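Side-chain contacts in putative conjugative transposon recombinase (Clostridium difficile, PDB 3G13), which is the N-terminal resolvase-type domain of a larger serine recombinase that probably binds DNA and exchanges its strands: residues A[33-38]-A[78-83]; A[70-75]-A[98-103]; A[89-94]-A[134-139]. All coordinates share one frame; numbering follows the deposited sequence.

Overall arrangement
Taken together, the three contacts join the layers of this resolvase-type domain and its long helix 120-150. Interaction 1 sets helix 25-37 on one face of the sheet; interaction 2 pairs helices 62-72 and 91-102 on the other. Their centres lie about 17 Å apart, and they meet through strand 78-81, where V79 CG2 packs on C71 SG at 4.2 Å. Helix 91-102 leads on from interaction 2 to interaction 3, about 21 Å away centre to centre, where its N-terminal end faces helix 120-150 beside the second subunit. Interactions 1 and 3, about 27 Å apart between centres, lie on opposite sides of the chain's centre.

Interaction 1. Residues A[33-38]-A[78-83]; sequences TDMIKK and MVFTKS. Unlike the reference sequence in segment 78-83: F80 (reference Ile).
M35, whose methyl group lies on the ring of F80, stands near the C-terminal end of helix 25-37, where M35 O accepts a hydrogen bond from K38 N at 3.1 Å. From there its side chain, a selenomethionine, reaches towards strand 78-81, while F80 comes from the opposite direction. CE is set down almost exactly over the middle of the ring, 3.7 Å from the centroid of F80 and only 8° off the ring normal, a CH-pi contact that touches all six ring carbons nearly evenly. The selenium stands farther back and obliquely, M35 SE lying 4.5 Å from the F80 centroid, which makes this a Met-aromatic contact. A long unbranched chain suits the task: CG leaves anti to the backbone N (chi1 -169°), and bends at the next two torsions turn the methyl down onto the ring.

F80, a position where the reference sequence has isoleucine, lies on a central strand of the parallel part of the sheet. Helix 25-37 is the connecting helix of a beta-alpha-beta crossover between the neighbouring parallel strands 6-14 and 42-51, and it covers this face. I36 fills in beside M35, its CG1 approaching F80 CE1 obliquely at 4.4 Å; its branched aliphatic chain also packs on V8 and L44 of those strands. M35 touches W42 as well, and F80 itself rests on V8. V79 next to it, by strand alternation, points to the other face of the sheet, and backbone hydrogen bonding between F80 and A9 ties the strand to 6-14.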
ATOM      1  N   THR A  33     -12.907 -21.813  16.029  1.00 14.95           N
ATOM      2  CA  THR A  33     -14.162 -22.527  16.259  1.00 14.81           C
ATOM      3  C   THR A  33     -14.928 -21.863  17.406  1.00 14.57           C
ATOM      4  O   THR A  33     -16.104 -21.605  17.283  1.00 12.21           O
ATOM      5  CB  THR A  33     -13.942 -24.045  16.553  1.00 15.56           C
ATOM      6  OG1 THR A  33     -13.224 -24.615  15.455  1.00 17.19           O
ATOM      7  CG2 THR A  33     -15.270 -24.763  16.686  1.00 16.04           C
ATOM      8  N   ASP A  34     -14.227 -21.593  18.489  1.00 14.71           N
ATOM      9  CA  ASP A  34     -14.796 -20.947  19.647  1.00 17.14           C
ATOM     10  C   ASP A  34     -15.196 -19.492  19.329  1.00 16.72           C
ATOM     11  O   ASP A  34     -16.292 -19.064  19.687  1.00 17.64           O
ATOM     12  CB  ASP A  34     -13.781 -21.007  20.780  1.00 17.79           C
ATOM     13  CG  ASP A  34     -14.180 -20.171  21.987  1.00 21.20           C
ATOM     14  OD1 ASP A  34     -15.067 -20.613  22.780  1.00 21.49           O
ATOM     15  OD2 ASP A  34     -13.585 -19.085  22.132  1.00 25.42           O
HETATM   16  N   MSE A  35     -14.318 -18.750  18.659  1.00 16.37           N
HETATM   17  CA  MSE A  35     -14.613 -17.347  18.353  1.00 16.50           C
HETATM   18  C   MSE A  35     -15.854 -17.236  17.465  1.00 16.36           C
HETATM   19  O   MSE A  35     -16.737 -16.417  17.721  1.00 17.04           O
HETATM   20  CB  MSE A  35     -13.409 -16.631  17.729  1.00 15.96           C
HETATM   21  CG  MSE A  35     -13.580 -15.113  17.632  1.00 16.75           C
HETATM   22 SE   MSE A  35     -14.434 -14.623  15.874  1.00 27.14          SE
HETATM   23  CE  MSE A  35     -12.799 -14.988  14.803  1.00 13.44           C
ATOM     24  N   ILE A  36     -15.943 -18.053  16.424  1.00 15.97           N
ATOM     25  CA  ILE A  36     -17.091 -17.937  15.517  1.00 15.99           C
ATOM     26  C   ILE A  36     -18.418 -18.368  16.212  1.00 17.26           C
ATOM     27  O   ILE A  36     -19.494 -17.804  15.934  1.00 16.27           O
ATOM     28  CB  ILE A  36     -16.825 -18.672  14.193  1.00 15.23           C
ATOM     29  CG1 ILE A  36     -15.738 -17.914  13.394  1.00 15.63           C
ATOM     30  CG2 ILE A  36     -18.106 -18.926  13.376  1.00 14.45           C
ATOM     31  CD1 ILE A  36     -15.054 -18.779  12.359  1.00 16.79           C
ATOM     32  N   LYS A  37     -18.316 -19.347  17.106  1.00 18.26           N
ATOM     33  CA  LYS A  37     -19.454 -19.788  17.951  1.00 19.99           C
ATOM     34  C   LYS A  37     -19.962 -18.751  18.932  1.00 20.26           C
ATOM     35  O   LYS A  37     -21.084 -18.873  19.400  1.00 21.97           O
ATOM     36  CB  LYS A  37     -19.114 -21.061  18.734  1.00 20.84           C
ATOM     37  CG  LYS A  37     -19.791 -22.298  18.212  1.00 24.83           C
ATOM     38  CD  LYS A  37     -19.072 -22.784  16.957  1.00 30.17           C
ATOM     39  CE  LYS A  37     -18.922 -24.293  17.004  1.00 30.22           C
ATOM     40  NZ  LYS A  37     -19.060 -24.859  15.631  1.00 33.84           N
ATOM     41  N   LYS A  38     -19.174 -17.716  19.216  1.00 20.91           N
ATOM     42  CA  LYS A  38     -19.622 -16.574  20.038  1.00 21.37           C
ATOM     43  C   LYS A  38     -20.847 -15.832  19.483  1.00 20.97           C
ATOM     44  O   LYS A  38     -21.592 -15.197  20.253  1.00 22.09           O
ATOM     45  CB  LYS A  38     -18.480 -15.547  20.279  1.00 21.91           C
ATOM     46  CG  LYS A  38     -17.379 -16.072  21.177  1.00 25.44           C
ATOM     47  CD  LYS A  38     -16.201 -15.102  21.325  1.00 30.50           C
ATOM     48  CE  LYS A  38     -15.339 -15.534  22.524  1.00 35.75           C
ATOM     49  NZ  LYS A  38     -14.342 -14.491  22.907  1.00 38.42           N
HETATM   50  N   MSE A  78     -17.986 -14.527   4.677  1.00 16.65           N
HETATM   51  CA  MSE A  78     -16.912 -13.778   5.304  1.00 16.42           C
HETATM   52  C   MSE A  78     -15.784 -14.725   5.745  1.00 15.76           C
HETATM   53  O   MSE A  78     -16.019 -15.777   6.361  1.00 15.40           O
HETATM   54  CB  MSE A  78     -17.429 -12.898   6.471  1.00 15.84           C
HETATM   55  CG  MSE A  78     -16.336 -12.008   7.091  1.00 18.10           C
HETATM   56 SE   MSE A  78     -16.966 -10.647   8.342  1.00 26.10          SE
HETATM   57  CE  MSE A  78     -16.313  -9.118   7.367  1.00 32.74           C
ATOM     58  N   VAL A  79     -14.568 -14.340   5.393  1.00 15.51           N
ATOM     59  CA  VAL A  79     -13.344 -15.039   5.814  1.00 15.79           C
ATOM     60  C   VAL A  79     -12.508 -14.249   6.793  1.00 14.71           C
ATOM     61  O   VAL A  79     -12.074 -13.140   6.490  1.00 13.43           O
ATOM     62  CB  VAL A  79     -12.410 -15.323   4.587  1.00 16.70           C
ATOM     63  CG1 VAL A  79     -11.214 -16.216   5.020  1.00 18.21           C
ATOM     64  CG2 VAL A  79     -13.184 -15.989   3.490  1.00 19.20           C
ATOM     65  N   PHE A  80     -12.234 -14.829   7.961  1.00 14.06           N
ATOM     66  CA  PHE A  80     -11.277 -14.258   8.895  1.00 13.64           C
ATOM     67  C   PHE A  80      -9.869 -14.683   8.511  1.00 14.92           C
ATOM     68  O   PHE A  80      -9.627 -15.839   8.123  1.00 14.77           O
ATOM     69  CB  PHE A  80     -11.542 -14.713  10.341  1.00 12.44           C
ATOM     70  CG  PHE A  80     -12.659 -13.967  11.019  1.00 15.47           C
ATOM     71  CD1 PHE A  80     -13.900 -14.572  11.200  1.00 16.81           C
ATOM     72  CD2 PHE A  80     -12.476 -12.651  11.458  1.00 11.55           C
ATOM     73  CE1 PHE A  80     -14.963 -13.882  11.849  1.00 16.82           C
ATOM     74  CE2 PHE A  80     -13.527 -11.940  12.099  1.00 16.94           C
ATOM     75  CZ  PHE A  80     -14.776 -12.559  12.289  1.00 16.41           C
ATOM     76  N   THR A  81      -8.929 -13.757   8.648  1.00 14.28           N
ATOM     77  CA  THR A  81      -7.529 -14.133   8.586  1.00 14.14           C
ATOM     78  C   THR A  81      -6.701 -13.169   9.432  1.00 14.76           C
ATOM     79  O   THR A  81      -7.064 -12.002   9.570  1.00 14.12           O
ATOM     80  CB  THR A  81      -7.041 -14.298   7.107  1.00 14.77           C
ATOM     81  OG1 THR A  81      -5.833 -15.045   7.111  1.00 15.32           O
ATOM     82  CG2 THR A  81      -6.832 -12.952   6.398  1.00 13.35           C
ATOM     83  N   LYS A  82      -5.591 -13.639  10.005  1.00 15.14           N
ATOM     84  CA  LYS A  82      -4.942 -12.870  11.051  1.00 15.64           C
ATOM     85  C   LYS A  82      -4.345 -11.574  10.502  1.00 15.57           C
ATOM     86  O   LYS A  82      -4.423 -10.536  11.141  1.00 14.96           O
ATOM     87  CB  LYS A  82      -3.885 -13.707  11.800  1.00 16.46           C
ATOM     88  CG  LYS A  82      -3.109 -12.898  12.887  1.00 18.42           C
ATOM     89  CD  LYS A  82      -2.367 -13.764  13.940  1.00 24.14           C
ATOM     90  CE  LYS A  82      -1.481 -12.911  14.860  1.00 25.08           C
ATOM     91  NZ  LYS A  82      -2.304 -11.924  15.660  1.00 26.56           N
ATOM     92  N   SER A  83      -3.799 -11.634   9.292  1.00 15.31           N
ATOM     93  CA  SER A  83      -3.043 -10.494   8.767  1.00 16.01           C
ATOM     94  C   SER A  83      -3.014 -10.580   7.254  1.00 15.34           C
ATOM     95  O   SER A  83      -3.171 -11.662   6.663  1.00 15.13           O
ATOM     96  CB  SER A  83      -1.595 -10.512   9.307  1.00 15.59           C
ATOM     97  OG  SER A  83      -0.905 -11.606   8.736  1.00 16.50           O
TER

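Interaction 2. Residues A[70-75]-A[98-103]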
ATOM      1  N   ASP A  70     -14.521 -22.809  -2.645  1.00 21.66           N
ATOM      2  CA  ASP A  70     -15.735 -22.795  -1.817  1.00 21.47           C
ATOM      3  C   ASP A  70     -16.409 -21.426  -1.816  1.00 21.74           C
ATOM      4  O   ASP A  70     -17.649 -21.340  -1.748  1.00 20.66           O
ATOM      5  CB  ASP A  70     -15.423 -23.249  -0.391  1.00 21.15           C
ATOM      6  CG  ASP A  70     -15.028 -24.725  -0.329  1.00 21.71           C
ATOM      7  OD1 ASP A  70     -15.223 -25.430  -1.340  1.00 22.27           O
ATOM      8  OD2 ASP A  70     -14.513 -25.173   0.711  1.00 20.22           O
ATOM      9  N   CYS A  71     -15.589 -20.369  -1.870  1.00 21.24           N
ATOM     10  CA  CYS A  71     -16.107 -18.998  -2.051  1.00 22.17           C
ATOM     11  C   CYS A  71     -16.822 -18.858  -3.397  1.00 22.25           C
ATOM     12  O   CYS A  71     -17.910 -18.306  -3.444  1.00 22.22           O
ATOM     13  CB  CYS A  71     -14.999 -17.927  -1.925  1.00 21.07           C
ATOM     14  SG  CYS A  71     -14.385 -17.635  -0.237  1.00 22.74           S
HETATM   15  N   MSE A  72     -16.215 -19.364  -4.483  1.00 23.54           N
HETATM   16  CA  MSE A  72     -16.840 -19.295  -5.812  1.00 24.94           C
HETATM   17  C   MSE A  72     -18.145 -20.117  -5.886  1.00 24.86           C
HETATM   18  O   MSE A  72     -19.052 -19.795  -6.667  1.00 23.22           O
HETATM   19  CB  MSE A  72     -15.843 -19.669  -6.919  1.00 26.25           C
HETATM   20  CG  MSE A  72     -14.625 -18.714  -7.038  1.00 30.87           C
HETATM   21 SE   MSE A  72     -15.103 -16.778  -7.137  1.00 46.14          SE
HETATM   22  CE  MSE A  72     -14.809 -16.251  -5.250  1.00 40.96           C
ATOM     23  N   ASN A  73     -18.251 -21.133  -5.022  1.00 25.39           N
ATOM     24  CA  ASN A  73     -19.458 -21.976  -4.913  1.00 25.47           C
ATOM     25  C   ASN A  73     -20.538 -21.474  -3.936  1.00 25.16           C
ATOM     26  O   ASN A  73     -21.570 -22.122  -3.774  1.00 25.38           O
ATOM     27  CB  ASN A  73     -19.052 -23.409  -4.534  1.00 26.42           C
ATOM     28  CG  ASN A  73     -18.212 -24.095  -5.615  1.00 29.28           C
ATOM     29  OD1 ASN A  73     -18.190 -23.668  -6.772  1.00 33.61           O
ATOM     30  ND2 ASN A  73     -17.531 -25.174  -5.241  1.00 30.25           N
ATOM     31  N   GLY A  74     -20.308 -20.333  -3.279  1.00 24.02           N
ATOM     32  CA  GLY A  74     -21.332 -19.740  -2.415  1.00 22.57           C
ATOM     33  C   GLY A  74     -21.394 -20.288  -0.995  1.00 22.05           C
ATOM     34  O   GLY A  74     -22.390 -20.095  -0.286  1.00 21.43           O
ATOM     35  N   GLU A  75     -20.327 -20.945  -0.556  1.00 20.92           N
ATOM     36  CA  GLU A  75     -20.305 -21.542   0.793  1.00 20.99           C
ATOM     37  C   GLU A  75     -19.866 -20.579   1.896  1.00 19.73           C
ATOM     38  O   GLU A  75     -20.003 -20.896   3.081  1.00 18.57           O
ATOM     39  CB  GLU A  75     -19.417 -22.785   0.806  1.00 21.58           C
ATOM     40  CG  GLU A  75     -20.095 -23.975   0.180  1.00 25.75           C
ATOM     41  CD  GLU A  75     -19.133 -25.094  -0.147  1.00 30.30           C
ATOM     42  OE1 GLU A  75     -18.169 -25.331   0.635  1.00 32.20           O
ATOM     43  OE2 GLU A  75     -19.343 -25.742  -1.196  1.00 34.25           O
ATOM     44  N   VAL A  98      -8.666 -10.436  -2.866  1.00 17.12           N
ATOM     45  CA  VAL A  98      -9.632  -9.567  -2.181  1.00 15.87           C
ATOM     46  C   VAL A  98     -10.734  -9.115  -3.180  1.00 17.73           C
ATOM     47  O   VAL A  98     -11.920  -9.214  -2.886  1.00 16.12           O
ATOM     48  CB  VAL A  98      -8.983  -8.379  -1.491  1.00 15.21           C
ATOM     49  CG1 VAL A  98     -10.081  -7.348  -1.057  1.00 14.42           C
ATOM     50  CG2 VAL A  98      -8.138  -8.865  -0.286  1.00 11.95           C
ATOM     51  N   ARG A  99     -10.329  -8.658  -4.373  1.00 19.32           N
ATOM     52  CA  ARG A  99     -11.280  -8.231  -5.412  1.00 19.99           C
ATOM     53  C   ARG A  99     -12.202  -9.354  -5.875  1.00 20.31           C
ATOM     54  O   ARG A  99     -13.401  -9.130  -6.086  1.00 19.37           O
ATOM     55  CB  ARG A  99     -10.527  -7.663  -6.611  1.00 21.57           C
ATOM     56  CG  ARG A  99      -9.899  -6.302  -6.352  1.00 21.83           C
ATOM     57  CD  ARG A  99      -9.001  -5.912  -7.510  1.00 26.97           C
ATOM     58  NE  ARG A  99      -8.690  -4.485  -7.503  1.00 30.74           N
ATOM     59  CZ  ARG A  99      -7.608  -3.929  -8.053  1.00 33.52           C
ATOM     60  NH1 ARG A  99      -6.691  -4.658  -8.673  1.00 33.03           N
ATOM     61  NH2 ARG A  99      -7.455  -2.617  -7.988  1.00 36.65           N
HETATM   62  N   MSE A 100     -11.648 -10.558  -6.047  1.00 20.22           N
HETATM   63  CA  MSE A 100     -12.456 -11.706  -6.494  1.00 21.09           C
HETATM   64  C   MSE A 100     -13.557 -12.036  -5.473  1.00 19.72           C
HETATM   65  O   MSE A 100     -14.700 -12.340  -5.823  1.00 19.81           O
HETATM   66  CB  MSE A 100     -11.541 -12.929  -6.685  1.00 22.33           C
HETATM   67  CG  MSE A 100     -12.174 -14.167  -7.257  1.00 28.17           C
HETATM   68 SE   MSE A 100     -10.821 -15.617  -7.266  1.00 47.29          SE
HETATM   69  CE  MSE A 100      -9.370 -14.764  -8.234  1.00 36.19           C
ATOM     70  N   LEU A 101     -13.195 -12.007  -4.198  1.00 18.67           N
ATOM     71  CA  LEU A 101     -14.184 -12.166  -3.124  1.00 18.24           C
ATOM     72  C   LEU A 101     -15.181 -10.979  -3.151  1.00 17.65           C
ATOM     73  O   LEU A 101     -16.384 -11.180  -3.120  1.00 16.63           O
ATOM     74  CB  LEU A 101     -13.464 -12.334  -1.756  1.00 17.81           C
ATOM     75  CG  LEU A 101     -13.159 -13.808  -1.352  1.00 19.55           C
ATOM     76  CD1 LEU A 101     -12.699 -14.662  -2.528  1.00 16.60           C
ATOM     77  CD2 LEU A 101     -12.165 -13.960  -0.221  1.00 18.42           C
ATOM     78  N   LYS A 102     -14.675  -9.754  -3.235  1.00 17.36           N
ATOM     79  CA  LYS A 102     -15.521  -8.550  -3.154  1.00 18.82           C
ATOM     80  C   LYS A 102     -16.620  -8.515  -4.260  1.00 19.85           C
ATOM     81  O   LYS A 102     -17.743  -8.121  -3.997  1.00 19.55           O
ATOM     82  CB  LYS A 102     -14.635  -7.283  -3.206  1.00 18.62           C
ATOM     83  CG  LYS A 102     -15.386  -5.952  -3.066  1.00 18.39           C
ATOM     84  CD  LYS A 102     -14.428  -4.806  -2.730  1.00 23.70           C
ATOM     85  CE  LYS A 102     -15.164  -3.471  -2.442  1.00 27.79           C
ATOM     86  NZ  LYS A 102     -14.519  -2.711  -1.274  1.00 32.94           N
ATOM     87  N   GLU A 103     -16.277  -8.942  -5.476  1.00 21.07           N
ATOM     88  CA  GLU A 103     -17.218  -8.955  -6.596  1.00 23.71           C
ATOM     89  C   GLU A 103     -18.395  -9.888  -6.317  1.00 23.77           C
ATOM     90  O   GLU A 103     -19.480  -9.750  -6.927  1.00 24.12           O
ATOM     91  CB  GLU A 103     -16.493  -9.366  -7.891  1.00 24.21           C
ATOM     92  CG  GLU A 103     -15.498  -8.311  -8.379  1.00 30.70           C
ATOM     93  CD  GLU A 103     -14.506  -8.825  -9.439  1.00 39.16           C
ATOM     94  OE1 GLU A 103     -13.512  -8.082  -9.721  1.00 41.06           O
ATOM     95  OE2 GLU A 103     -14.714  -9.953  -9.981  1.00 41.79           O
TER
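M72, a selenomethionine, bridges two residues of helix 91-102 with its terminal methyl: M72 CE lies 3.8 Å from L101 CD1, and M72 CE is 3.9 Å from M100 CG. M72 SE is equally close to that same M100 CG, at 3.9 Å, and the side chain crosses those of both M100 and L101 at about a right angle. Bends at chi2 (-51°) and chi3 (99°) swing the tip across the gap, a reach that suits a long, flexible chain. One residue earlier, C71 CB meets L101 CD1 at 4.0 Å; the small side chain of C71 is consistent with the close approach here, 7.2 Å between the CA atoms of C71 and L101.

Farther out, I68, one turn back on helix 62-72, touches both M100 and L101, while V108 and I106 back L101 and C71 respectively. Helix 62-72 closes in a Schellman motif, with E75 N bonded to D70 O at 3.0 Å and G74 N to C71 O; the positive phi of G74 (84°) suits a residue without a side chain. Two helices packed side by side on one face of a largely parallel sheet, with helix 25-37 on the other, belong to a three-layer alpha/beta/alpha fold, as in resolvase catalytic domains.

Interaction 3. Residues A[89-94]-A[134-139]; sequences RNTLDT and QQEVEN
T91 and L92, in the first turn of helix 91-102, face E136 and V137 of the long helix 120-150. That segment starts with Q134, whose NE2 reaches along its own helix to E138 OE2 at 2.7 Å, nearly straight at 172°. Q135 turns to the second subunit, where its NE2 bonds to A88 O. E136 carries the polar part of the contact. With CG anti to the carbonyl carbon (chi1 -69°) and the chain extended beyond, its carboxylate reaches the start of helix 91-102, where T91 presents its hydroxyl, E136 OE2 lying 3.1 Å from T91 OG1. Water 1 accepts from T91 N and donates to E136 OE2 at 2.7 Å; water 2 accepts from L92 N and donates to E136 OE1 at 2.9 Å. V137 and L92, branched aliphatic residues, meet at an exposed rim, V137 CG2 4.1 Å from L92 CD1, their side chains crossing at about a right angle. E138 forms a salt bridge with R86 of the second subunit, and N139 ND2 bonds to R89 O of that same subunit.

Two waters held by the E136 carboxylate thus accept the N-H groups of T91 and L92, and N90 OD1, at the N-cap, accepts that of D93 at 2.7 Å. No earlier helical turn serves these groups, and the negative charge of E136 probably sits favourably against the positive end of the helix dipole.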
ATOM      1  N   ARG A  89       0.830 -13.779  -0.559  1.00 22.48           N
ATOM      2  CA  ARG A  89       2.280 -13.750  -0.591  1.00 24.17           C
ATOM      3  C   ARG A  89       2.830 -12.407  -1.032  1.00 22.71           C
ATOM      4  O   ARG A  89       3.974 -12.050  -0.692  1.00 22.73           O
ATOM      5  CB  ARG A  89       2.756 -14.848  -1.538  1.00 24.74           C
ATOM      6  CG  ARG A  89       2.672 -16.216  -0.871  1.00 31.79           C
ATOM      7  CD  ARG A  89       2.530 -17.340  -1.892  1.00 39.85           C
ATOM      8  NE  ARG A  89       2.855 -18.621  -1.274  1.00 45.48           N
ATOM      9  CZ  ARG A  89       2.861 -19.787  -1.916  1.00 48.89           C
ATOM     10  NH1 ARG A  89       2.532 -19.851  -3.209  1.00 50.78           N
ATOM     11  NH2 ARG A  89       3.177 -20.898  -1.250  1.00 50.91           N
ATOM     12  N   ASN A  90       2.018 -11.661  -1.778  1.00 21.48           N
ATOM     13  CA  ASN A  90       2.458 -10.366  -2.297  1.00 22.06           C
ATOM     14  C   ASN A  90       1.284  -9.440  -2.533  1.00 20.85           C
ATOM     15  O   ASN A  90       0.137  -9.869  -2.429  1.00 20.49           O
ATOM     16  CB  ASN A  90       3.270 -10.552  -3.600  1.00 21.58           C
ATOM     17  CG  ASN A  90       2.505 -11.316  -4.651  1.00 24.86           C
ATOM     18  OD1 ASN A  90       1.354 -11.024  -4.926  1.00 25.67           O
ATOM     19  ND2 ASN A  90       3.161 -12.310  -5.270  1.00 30.19           N
ATOM     20  N   THR A  91       1.584  -8.201  -2.913  1.00 19.56           N
ATOM     21  CA  THR A  91       0.564  -7.186  -3.153  1.00 19.37           C
ATOM     22  C   THR A  91      -0.407  -7.554  -4.278  1.00 19.12           C
ATOM     23  O   THR A  91      -1.623  -7.434  -4.110  1.00 18.04           O
ATOM     24  CB  THR A  91       1.220  -5.813  -3.400  1.00 18.58           C
ATOM     25  OG1 THR A  91       1.946  -5.458  -2.219  1.00 20.24           O
ATOM     26  CG2 THR A  91       0.157  -4.742  -3.651  1.00 19.76           C
ATOM     27  N   LEU A  92       0.136  -8.011  -5.413  1.00 19.15           N
ATOM     28  CA  LEU A  92      -0.674  -8.391  -6.557  1.00 19.22           C
ATOM     29  C   LEU A  92      -1.694  -9.512  -6.258  1.00 18.51           C
ATOM     30  O   LEU A  92      -2.838  -9.457  -6.715  1.00 17.67           O
ATOM     31  CB  LEU A  92       0.217  -8.765  -7.748  1.00 20.90           C
ATOM     32  CG  LEU A  92       0.771  -7.550  -8.500  1.00 22.98           C
ATOM     33  CD1 LEU A  92       1.742  -8.021  -9.579  1.00 29.09           C
ATOM     34  CD2 LEU A  92      -0.372  -6.765  -9.136  1.00 26.47           C
ATOM     35  N   ASP A  93      -1.268 -10.515  -5.507  1.00 19.03           N
ATOM     36  CA  ASP A  93      -2.183 -11.609  -5.119  1.00 19.71           C
ATOM     37  C   ASP A  93      -3.201 -11.127  -4.100  1.00 18.84           C
ATOM     38  O   ASP A  93      -4.360 -11.553  -4.151  1.00 20.07           O
ATOM     39  CB  ASP A  93      -1.423 -12.814  -4.544  1.00 20.33           C
ATOM     40  CG  ASP A  93      -0.696 -13.622  -5.622  1.00 24.51           C
ATOM     41  OD1 ASP A  93      -1.008 -13.427  -6.815  1.00 27.49           O
ATOM     42  OD2 ASP A  93       0.186 -14.436  -5.255  1.00 23.70           O
ATOM     43  N   THR A  94      -2.779 -10.254  -3.176  1.00 18.74           N
ATOM     44  CA  THR A  94      -3.716  -9.682  -2.180  1.00 18.52           C
ATOM     45  C   THR A  94      -4.869  -8.980  -2.902  1.00 17.99           C
ATOM     46  O   THR A  94      -6.046  -9.188  -2.575  1.00 16.60           O
ATOM     47  CB  THR A  94      -3.026  -8.685  -1.184  1.00 18.40           C
ATOM     48  OG1 THR A  94      -1.874  -9.288  -0.560  1.00 18.36           O
ATOM     49  CG2 THR A  94      -4.002  -8.256  -0.105  1.00 18.85           C
ATOM     50  N   GLN A 134       1.493  -0.936  -8.515  1.00 19.32           N
ATOM     51  CA  GLN A 134       1.970  -0.246  -9.721  1.00 20.09           C
ATOM     52  C   GLN A 134       3.443   0.129  -9.569  1.00 19.45           C
ATOM     53  O   GLN A 134       4.240  -0.066 -10.479  1.00 19.70           O
ATOM     54  CB  GLN A 134       1.136   1.006 -10.021  1.00 21.12           C
ATOM     55  CG  GLN A 134       1.554   1.774 -11.308  1.00 26.50           C
ATOM     56  CD  GLN A 134       1.432   0.934 -12.587  1.00 33.14           C
ATOM     57  OE1 GLN A 134       0.584   0.043 -12.682  1.00 38.21           O
ATOM     58  NE2 GLN A 134       2.275   1.228 -13.581  1.00 33.76           N
ATOM     59  N   GLN A 135       3.791   0.667  -8.414  1.00 18.80           N
ATOM     60  CA  GLN A 135       5.178   1.034  -8.106  1.00 17.84           C
ATOM     61  C   GLN A 135       6.109  -0.206  -8.047  1.00 17.77           C
ATOM     62  O   GLN A 135       7.245  -0.146  -8.525  1.00 16.42           O
ATOM     63  CB  GLN A 135       5.219   1.786  -6.796  1.00 17.54           C
ATOM     64  CG  GLN A 135       6.583   2.232  -6.352  1.00 17.34           C
ATOM     65  CD  GLN A 135       6.529   3.166  -5.170  1.00 17.71           C
ATOM     66  OE1 GLN A 135       6.181   2.761  -4.052  1.00 17.45           O
ATOM     67  NE2 GLN A 135       6.930   4.428  -5.394  1.00 16.27           N
ATOM     68  N   GLU A 136       5.640  -1.295  -7.437  1.00 15.94           N
ATOM     69  CA  GLU A 136       6.428  -2.518  -7.363  1.00 17.03           C
ATOM     70  C   GLU A 136       6.688  -3.067  -8.776  1.00 17.70           C
ATOM     71  O   GLU A 136       7.784  -3.491  -9.062  1.00 18.23           O
ATOM     72  CB  GLU A 136       5.724  -3.605  -6.552  1.00 16.75           C
ATOM     73  CG  GLU A 136       5.607  -3.355  -5.050  1.00 19.04           C
ATOM     74  CD  GLU A 136       4.741  -4.433  -4.377  1.00 22.70           C
ATOM     75  OE1 GLU A 136       4.051  -5.180  -5.097  1.00 25.80           O
ATOM     76  OE2 GLU A 136       4.732  -4.530  -3.148  1.00 23.56           O
ATOM     77  N   VAL A 137       5.686  -3.042  -9.641  1.00 18.10           N
ATOM     78  CA  VAL A 137       5.844  -3.506 -11.016  1.00 19.64           C
ATOM     79  C   VAL A 137       6.843  -2.632 -11.825  1.00 19.51           C
ATOM     80  O   VAL A 137       7.735  -3.163 -12.527  1.00 18.00           O
ATOM     81  CB  VAL A 137       4.474  -3.613 -11.724  1.00 19.40           C
ATOM     82  CG1 VAL A 137       4.647  -3.750 -13.240  1.00 23.59           C
ATOM     83  CG2 VAL A 137       3.695  -4.802 -11.168  1.00 20.45           C
ATOM     84  N   GLU A 138       6.693  -1.313 -11.718  1.00 17.89           N
ATOM     85  CA  GLU A 138       7.629  -0.404 -12.346  1.00 18.31           C
ATOM     86  C   GLU A 138       9.035  -0.541 -11.772  1.00 18.58           C
ATOM     87  O   GLU A 138      10.008  -0.432 -12.524  1.00 18.39           O
ATOM     88  CB  GLU A 138       7.137   1.039 -12.240  1.00 18.23           C
ATOM     89  CG  GLU A 138       5.770   1.246 -12.826  1.00 18.92           C
ATOM     90  CD  GLU A 138       5.287   2.703 -12.683  1.00 20.82           C
ATOM     91  OE1 GLU A 138       6.005   3.526 -12.104  1.00 24.15           O
ATOM     92  OE2 GLU A 138       4.195   3.014 -13.175  1.00 22.02           O
ATOM     93  N   ASN A 139       9.154  -0.766 -10.461  1.00 17.39           N
ATOM     94  CA  ASN A 139      10.473  -1.006  -9.854  1.00 17.87           C
ATOM     95  C   ASN A 139      11.164  -2.256 -10.435  1.00 18.46           C
ATOM     96  O   ASN A 139      12.351  -2.215 -10.730  1.00 17.35           O
ATOM     97  CB  ASN A 139      10.409  -1.071  -8.327  1.00 17.24           C
ATOM     98  CG  ASN A 139      10.525   0.292  -7.676  1.00 18.59           C
ATOM     99  OD1 ASN A 139      11.172   1.196  -8.212  1.00 20.05           O
ATOM    100  ND2 ASN A 139       9.906   0.452  -6.506  1.00 17.40           N
TER
HETATM  101  O   HOH W   1       4.455  -7.192  -2.600  1.00 29.64           O
HETATM  102  O   HOH W   2       3.250  -7.905  -5.731  1.00 25.56           O